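Local atomic coordinates of inulin fructotransferase (Bacillus sp. snu-7, PDB entry 2INV), a protein that degrades inulin by intramolecular fructosyl transfer, acting as a lyase that releases cyclic difructose (difructose anhydride III). Residues 111-116 against 143-148. Residues are numbered along the deposited sequence; the frame is centred on the assembly and turned at random.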
ATOM      1  N   SER A 111      12.095  12.954  15.172  1.00 12.70           N
ATOM      2  CA  SER A 111      11.294  13.694  16.148  1.00 12.49           C
ATOM      3  C   SER A 111      10.999  12.667  17.238  1.00 12.89           C
ATOM      4  O   SER A 111       9.915  12.069  17.309  1.00 12.04           O
ATOM      5  CB  SER A 111      10.017  14.201  15.488  1.00 12.08           C
ATOM      6  OG  SER A 111      10.348  14.820  14.257  1.00 10.93           O
ATOM      7  N   HIS A 112      12.017  12.498  18.073  1.00 13.18           N
ATOM      8  CA  HIS A 112      12.105  11.550  19.166  1.00 13.05           C
ATOM      9  C   HIS A 112      11.451  11.962  20.494  1.00 13.87           C
ATOM     10  O   HIS A 112      11.918  12.884  21.177  1.00 12.34           O
ATOM     11  CB  HIS A 112      13.604  11.279  19.326  1.00 12.25           C
ATOM     12  CG  HIS A 112      13.965  10.323  20.409  1.00 12.98           C
ATOM     13  ND1 HIS A 112      13.305   9.130  20.619  1.00 14.38           N
ATOM     14  CD2 HIS A 112      15.005  10.337  21.275  1.00 11.69           C
ATOM     15  CE1 HIS A 112      13.929   8.451  21.565  1.00 12.87           C
ATOM     16  NE2 HIS A 112      14.964   9.159  21.978  1.00 13.83           N
ATOM     17  N   ILE A 113      10.381  11.262  20.863  1.00 13.88           N
ATOM     18  CA  ILE A 113       9.709  11.537  22.123  1.00 13.89           C
ATOM     19  C   ILE A 113       9.931  10.363  23.055  1.00 13.95           C
ATOM     20  O   ILE A 113       9.551   9.226  22.752  1.00 12.92           O
ATOM     21  CB  ILE A 113       8.186  11.734  21.966  1.00 14.67           C
ATOM     22  CG1 ILE A 113       7.898  13.066  21.280  1.00 14.52           C
ATOM     23  CG2 ILE A 113       7.517  11.687  23.340  1.00 14.58           C
ATOM     24  CD1 ILE A 113       6.426  13.349  21.096  1.00 14.32           C
ATOM     25  N   ARG A 114      10.573  10.644  24.179  1.00 13.27           N
ATOM     26  CA  ARG A 114      10.817   9.612  25.154  1.00 13.35           C
ATOM     27  C   ARG A 114       9.683   9.681  26.146  1.00 13.29           C
ATOM     28  O   ARG A 114       9.473  10.685  26.829  1.00 11.91           O
ATOM     29  CB  ARG A 114      12.160   9.834  25.812  1.00 15.82           C
ATOM     30  CG  ARG A 114      13.215  10.317  24.834  1.00 18.26           C
ATOM     31  CD  ARG A 114      14.557   9.812  25.253  1.00 21.72           C
ATOM     32  NE  ARG A 114      14.790  10.137  26.651  1.00 23.66           N
ATOM     33  CZ  ARG A 114      15.532   9.424  27.479  1.00 23.97           C
ATOM     34  NH1 ARG A 114      16.127   8.337  27.052  1.00 25.20           N
ATOM     35  NH2 ARG A 114      15.654   9.801  28.737  1.00 26.79           N
ATOM     36  N   VAL A 115       8.927   8.595  26.155  1.00 13.03           N
ATOM     37  CA  VAL A 115       7.766   8.431  26.999  1.00 13.79           C
ATOM     38  C   VAL A 115       8.214   8.061  28.405  1.00 13.67           C
ATOM     39  O   VAL A 115       8.700   6.953  28.647  1.00 13.11           O
ATOM     40  CB  VAL A 115       6.871   7.328  26.408  1.00 14.04           C
ATOM     41  CG1 VAL A 115       5.632   7.133  27.257  1.00 13.34           C
ATOM     42  CG2 VAL A 115       6.491   7.698  24.982  1.00 15.05           C
ATOM     43  N   LEU A 116       8.055   9.002  29.329  1.00 13.26           N
ATOM     44  CA  LEU A 116       8.441   8.794  30.719  1.00 14.01           C
ATOM     45  C   LEU A 116       7.201   9.014  31.581  1.00 15.00           C
ATOM     46  O   LEU A 116       7.246   9.715  32.596  1.00 14.19           O
ATOM     47  CB  LEU A 116       9.533   9.795  31.105  1.00 14.40           C
ATOM     48  CG  LEU A 116      10.719   9.800  30.142  1.00 14.10           C
ATOM     49  CD1 LEU A 116      11.612  10.995  30.430  1.00 14.73           C
ATOM     50  CD2 LEU A 116      11.487   8.498  30.284  1.00 13.30           C
ATOM     51  N   PHE A 143       6.700  10.735  13.433  1.00 11.22           N
ATOM     52  CA  PHE A 143       7.496  11.021  14.622  1.00 11.18           C
ATOM     53  C   PHE A 143       7.757   9.740  15.414  1.00 11.74           C
ATOM     54  O   PHE A 143       7.235   8.679  15.078  1.00 12.45           O
ATOM     55  CB  PHE A 143       6.911  12.174  15.475  1.00 11.06           C
ATOM     56  CG  PHE A 143       5.684  11.836  16.259  1.00 10.30           C
ATOM     57  CD1 PHE A 143       5.790  11.307  17.547  1.00 11.18           C
ATOM     58  CD2 PHE A 143       4.420  12.141  15.758  1.00 11.77           C
ATOM     59  CE1 PHE A 143       4.640  11.096  18.329  1.00 10.55           C
ATOM     60  CE2 PHE A 143       3.282  11.933  16.527  1.00 10.94           C
ATOM     61  CZ  PHE A 143       3.395  11.415  17.810  1.00 11.82           C
ATOM     62  N   CYS A 144       8.587   9.837  16.446  1.00 11.18           N
ATOM     63  CA  CYS A 144       8.994   8.672  17.223  1.00 12.23           C
ATOM     64  C   CYS A 144       8.616   8.598  18.702  1.00 11.67           C
ATOM     65  O   CYS A 144       8.863   9.533  19.460  1.00 13.77           O
ATOM     66  CB  CYS A 144      10.512   8.530  17.077  1.00 11.35           C
ATOM     67  SG  CYS A 144      11.271   7.151  17.961  1.00 14.38           S
ATOM     68  N   LEU A 145       8.022   7.468  19.095  1.00 11.96           N
ATOM     69  CA  LEU A 145       7.624   7.215  20.479  1.00 12.15           C
ATOM     70  C   LEU A 145       8.486   6.086  21.027  1.00 12.18           C
ATOM     71  O   LEU A 145       8.379   4.932  20.592  1.00 10.43           O
ATOM     72  CB  LEU A 145       6.138   6.851  20.559  1.00 12.03           C
ATOM     73  CG  LEU A 145       5.169   8.034  20.445  1.00 14.09           C
ATOM     74  CD1 LEU A 145       3.741   7.523  20.362  1.00 13.15           C
ATOM     75  CD2 LEU A 145       5.345   8.950  21.650  1.00 12.64           C
ATOM     76  N   ASP A 146       9.324   6.430  22.002  1.00 11.63           N
ATOM     77  CA  ASP A 146      10.271   5.489  22.596  1.00 11.46           C
ATOM     78  C   ASP A 146      10.055   5.310  24.111  1.00 11.68           C
ATOM     79  O   ASP A 146      10.072   6.281  24.879  1.00 12.25           O
ATOM     80  CB  ASP A 146      11.678   6.008  22.243  1.00 12.74           C
ATOM     81  CG  ASP A 146      12.794   5.356  23.029  1.00 12.61           C
ATOM     82  OD1 ASP A 146      12.614   4.248  23.559  1.00 13.05           O
ATOM     83  OD2 ASP A 146      13.878   5.975  23.095  1.00 15.83           O
ATOM     84  N   GLY A 147       9.830   4.058  24.517  1.00 12.28           N
ATOM     85  CA  GLY A 147       9.595   3.735  25.919  1.00 12.21           C
ATOM     86  C   GLY A 147      10.854   3.658  26.752  1.00 13.05           C
ATOM     87  O   GLY A 147      10.811   3.357  27.950  1.00 12.78           O
ATOM     88  N   VAL A 148      11.981   3.917  26.099  1.00 12.78           N
ATOM     89  CA  VAL A 148      13.287   3.920  26.747  1.00 13.81           C
ATOM     90  C   VAL A 148      13.853   2.582  27.237  1.00 13.98           C
ATOM     91  O   VAL A 148      14.994   2.244  26.929  1.00 13.75           O
ATOM     92  CB  VAL A 148      13.290   4.925  27.922  1.00 14.19           C
ATOM     93  CG1 VAL A 148      14.669   4.992  28.547  1.00 14.48           C
ATOM     94  CG2 VAL A 148      12.861   6.291  27.418  1.00 14.32           C
TER
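Asp146, whose carboxylate meets the ring edge of His112, has its OD1 gripped twice: Val148 N donates to it over 2.6 Å, closing an Asx turn, and Arg92 forms a salt bridge. The turn bond reaches OD1 from well above the carboxylate plane, 55° out of it. His112 CG stands anti to the backbone N (chi1 180°), swinging the imidazole toward the neighbouring strand, where ring and carboxylate lie 17° from coplanar. CE1 comes within 2.9 Å of Asp146 OD2; this is not a hydrogen bond, and its meaning remains doubtful. Over one ring face sits Arg114 CG, 3.5 Å above the plane and displaced toward the rim.

Beneath these groups runs a parallel ladder in which Ile113 is bonded to both Cys144 and Asp146. Ile113 N reaches Cys144 O at 2.7 Å, while Asp146 N donates to Ile113 O. Cys144 N to Ser111 O and Val115 N to Asp146 O extend the ladder at its two ends.

On the other face, Leu145 CD2 touches both Val115 CG2, at 3.7 Å, and Ile113 CG2, at 3.9 Å. Ile113 CD1 reaches Phe143 CE1 at 4.0 Å, and Val115 and Leu145 both also touch Ala124 of strand 123-127. Near the strand ends, Val148 CG2 lies over one face of the Arg114 guanidinium, displaced toward its rim; that group is also tied to Asp68 and Gln107.

With strand 65-69 on the far side of 111-115, and 174-181 beyond 135-146, this is strand stacking between coils of a right-handed parallel beta-helix. Its chemistry divides by face: methyl and aromatic groups join the coils on the Ile113 side, whereas on the His112 side the Arg92 salt bridge would probably stabilise the Asp146 carboxylate as an anion.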